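Local structure of hypothetical protein TM1012 (Thermotoga maritima, 2FCL) at residues Q47-E52 with L140-E145. The protein probably transfers a nucleotidyl group, as a putative nucleotidyltransferase whose substrate is not established. Numbering follows the deposited sequence.
Sequences QGVPVE and LSLEYE
Gln47 and Leu140 are joined by a direct hydrogen bond: NE2 of Gln47 donates to O of Leu140 at 3.0 Å. The N-H...O angle is 155°. The carbonyl oxygen lies only 10° out of the Gln47 amide plane, whereas the donor is tilted 35° from the carbonyl plane. NE2 also hydrogen-bonds to Ser43 OG, a second link that helps fix the rotation of the amide. The other end of the group uses water: OE1 of Gln47 lies 2.7 Å from a water O, probably as acceptor, and that water accepts from N of Leu142 at 2.9 Å. The glutamine chain runs extended beyond CG, and this carries its amide to the start of helix 142-149.

The side chain of Leu142 passes that of Gln47 in the opposite direction and packs over one face of its amide, spanning both ends: CD2 of Leu142 lies 3.6 Å from NE2 of Gln47, and CG of Leu142 3.7 Å from OE1 of Gln47. The apolar pair is CD1 of Leu142 with CG2 of Val49, at 4.0 Å; Phe44 also touches both Leu142 and Val49.

Each segment has its own helix-end motif. Gly48, at positive phi, is the C' residue of a Schellman motif closing helix 40-46: Val49 N bonds to Phe44 O, and Gly48 N to the carbonyl three residues back. OG of Ser141 caps the other helix by accepting from N of Tyr144 at 3.1 Å. The contact thus joins a Schellman C-terminus to a serine N-cap within the predicted nucleotidyltransferase fold.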
ATOM      1  N   GLN A  47      -4.951  11.015   2.365  1.00 11.01           N
ATOM      2  CA  GLN A  47      -5.544  11.320   3.664  1.00 11.20           C
ATOM      3  C   GLN A  47      -5.162  12.688   4.200  1.00 12.32           C
ATOM      4  O   GLN A  47      -5.553  13.035   5.302  1.00 15.52           O
ATOM      5  CB  GLN A  47      -5.189  10.216   4.667  1.00 11.14           C
ATOM      6  CG  GLN A  47      -5.763   8.873   4.240  1.00 11.08           C
ATOM      7  CD  GLN A  47      -5.609   7.800   5.272  1.00 10.42           C
ATOM      8  OE1 GLN A  47      -6.272   7.833   6.304  1.00 11.87           O
ATOM      9  NE2 GLN A  47      -4.701   6.857   5.027  1.00 10.10           N
ATOM     10  N   GLY A  48      -4.453  13.482   3.407  1.00 12.94           N
ATOM     11  CA  GLY A  48      -4.155  14.865   3.764  1.00 13.96           C
ATOM     12  C   GLY A  48      -2.763  15.170   4.268  1.00 14.36           C
ATOM     13  O   GLY A  48      -2.476  16.325   4.592  1.00 16.38           O
ATOM     14  N   VAL A  49      -1.893  14.164   4.378  1.00 14.13           N
ATOM     15  CA  VAL A  49      -0.531  14.382   4.893  1.00 13.37           C
ATOM     16  C   VAL A  49       0.326  14.865   3.735  1.00 15.29           C
ATOM     17  O   VAL A  49       0.400  14.193   2.720  1.00 15.55           O
ATOM     18  CB  VAL A  49       0.069  13.090   5.485  1.00 13.70           C
ATOM     19  CG1 VAL A  49       1.362  13.382   6.245  1.00 16.50           C
ATOM     20  CG2 VAL A  49      -0.933  12.377   6.369  1.00 14.37           C
ATOM     21  N   PRO A  50       0.951  16.057   3.852  1.00 17.99           N
ATOM     22  CA  PRO A  50       1.697  16.604   2.703  1.00 18.93           C
ATOM     23  C   PRO A  50       3.080  15.982   2.506  1.00 20.58           C
ATOM     24  O   PRO A  50       4.108  16.635   2.711  1.00 23.35           O
ATOM     25  CB  PRO A  50       1.792  18.090   3.047  1.00 21.11           C
ATOM     26  CG  PRO A  50       1.888  18.090   4.489  1.00 19.70           C
ATOM     27  CD  PRO A  50       0.959  16.993   4.986  1.00 18.56           C
ATOM     28  N   VAL A  51       3.102  14.714   2.121  1.00 18.65           N
ATOM     29  CA  VAL A  51       4.328  14.004   1.805  1.00 18.86           C
ATOM     30  C   VAL A  51       4.456  13.916   0.288  1.00 19.84           C
ATOM     31  O   VAL A  51       3.450  13.976  -0.439  1.00 23.06           O
ATOM     32  CB  VAL A  51       4.343  12.556   2.414  1.00 19.46           C
ATOM     33  CG1 VAL A  51       4.321  12.613   3.936  1.00 23.88           C
ATOM     34  CG2 VAL A  51       3.189  11.702   1.883  1.00 22.13           C
ATOM     35  N   GLU A  52       5.679  13.718  -0.182  1.00 19.96           N
ATOM     36  CA  GLU A  52       5.927  13.522  -1.606  1.00 20.22           C
ATOM     37  C   GLU A  52       5.519  12.105  -1.976  1.00 18.70           C
ATOM     38  O   GLU A  52       5.779  11.175  -1.228  1.00 20.00           O
ATOM     39  CB  GLU A  52       7.405  13.727  -1.945  1.00 21.78           C
ATOM     40  N   LEU A 140      -5.135   2.619   4.182  1.00 11.09           N
ATOM     41  CA  LEU A 140      -4.786   2.018   5.434  1.00 12.16           C
ATOM     42  C   LEU A 140      -4.731   3.082   6.535  1.00 11.06           C
ATOM     43  O   LEU A 140      -4.244   4.182   6.344  1.00 10.62           O
ATOM     44  CB  LEU A 140      -3.419   1.323   5.275  1.00 12.95           C
ATOM     45  CG  LEU A 140      -2.949   0.395   6.396  1.00 13.67           C
ATOM     46  CD1 LEU A 140      -3.995  -0.627   6.747  1.00 15.33           C
ATOM     47  CD2 LEU A 140      -1.677  -0.300   5.978  1.00 14.02           C
ATOM     48  N   SER A 141      -5.249   2.739   7.701  1.00 12.07           N
ATOM     49  CA  SER A 141      -5.177   3.581   8.893  1.00 13.08           C
ATOM     50  C   SER A 141      -3.802   4.209   9.119  1.00 11.38           C
ATOM     51  O   SER A 141      -2.811   3.488   9.141  1.00 11.98           O
ATOM     52  CB  SER A 141      -5.503   2.715  10.116  1.00 14.16           C
ATOM     53  OG  SER A 141      -5.164   3.344  11.327  1.00 15.70           O
ATOM     54  N   LEU A 142      -3.761   5.528   9.297  1.00 11.17           N
ATOM     55  CA  LEU A 142      -2.498   6.227   9.565  1.00 11.06           C
ATOM     56  C   LEU A 142      -1.896   5.805  10.899  1.00 11.12           C
ATOM     57  O   LEU A 142      -0.690   5.661  11.011  1.00 11.28           O
ATOM     58  CB  LEU A 142      -2.699   7.740   9.551  1.00 11.69           C
ATOM     59  CG  LEU A 142      -3.094   8.324   8.194  1.00 11.65           C
ATOM     60  CD1 LEU A 142      -3.335   9.827   8.294  1.00 13.49           C
ATOM     61  CD2 LEU A 142      -2.051   8.040   7.142  1.00 11.89           C
ATOM     62  N   GLU A 143      -2.739   5.579  11.900  1.00 11.45           N
ATOM     63  CA  GLU A 143      -2.253   5.106  13.197  0.50 11.46           C
ATOM     64  C   GLU A 143      -1.589   3.747  13.058  1.00 11.30           C
ATOM     65  O   GLU A 143      -0.524   3.495  13.646  1.00 12.26           O
ATOM     66  CB  GLU A 143      -3.377   5.058  14.236  0.50 12.11           C
ATOM     67  CG  GLU A 143      -3.903   6.427  14.655  0.50 12.31           C
ATOM     68  CD  GLU A 143      -2.906   7.237  15.475  0.50 13.74           C
ATOM     69  OE1 GLU A 143      -1.802   6.728  15.771  0.50 14.96           O
ATOM     70  OE2 GLU A 143      -3.223   8.397  15.802  0.50 14.44           O
ATOM     71  N   TYR A 144      -2.215   2.861  12.277  1.00 11.04           N
ATOM     72  CA  TYR A 144      -1.641   1.555  12.020  1.00 11.15           C
ATOM     73  C   TYR A 144      -0.272   1.672  11.332  1.00 10.79           C
ATOM     74  O   TYR A 144       0.691   1.017  11.734  1.00 11.05           O
ATOM     75  CB  TYR A 144      -2.598   0.683  11.189  1.00 11.27           C
ATOM     76  CG  TYR A 144      -2.047  -0.681  10.880  1.00 11.48           C
ATOM     77  CD1 TYR A 144      -1.252  -0.886   9.755  1.00 14.01           C
ATOM     78  CD2 TYR A 144      -2.275  -1.743  11.721  1.00 13.83           C
ATOM     79  CE1 TYR A 144      -0.721  -2.112   9.492  1.00 14.96           C
ATOM     80  CE2 TYR A 144      -1.751  -2.959  11.460  1.00 14.23           C
ATOM     81  CZ  TYR A 144      -0.972  -3.157  10.347  1.00 15.43           C
ATOM     82  OH  TYR A 144      -0.480  -4.427  10.103  1.00 17.79           O
ATOM     83  N   GLU A 145      -0.178   2.492  10.298  1.00 10.42           N
ATOM     84  CA  GLU A 145       1.111   2.662   9.614  1.00 10.54           C
ATOM     85  C   GLU A 145       2.150   3.292  10.501  1.00  9.83           C
ATOM     86  O   GLU A 145       3.309   2.911  10.444  1.00 11.22           O
ATOM     87  CB  GLU A 145       0.954   3.443   8.331  1.00 12.15           C
ATOM     88  CG  GLU A 145       0.092   2.682   7.306  1.00 14.48           C
ATOM     89  CD  GLU A 145       0.752   2.556   5.953  1.00 13.43           C
ATOM     90  OE1 GLU A 145       1.826   1.939   5.863  1.00 18.78           O
ATOM     91  OE2 GLU A 145       0.204   3.039   4.945  1.00 12.06           O
TER
HETATM   92  O   HOH W   1      -6.245   7.060   8.938  1.00 16.86           O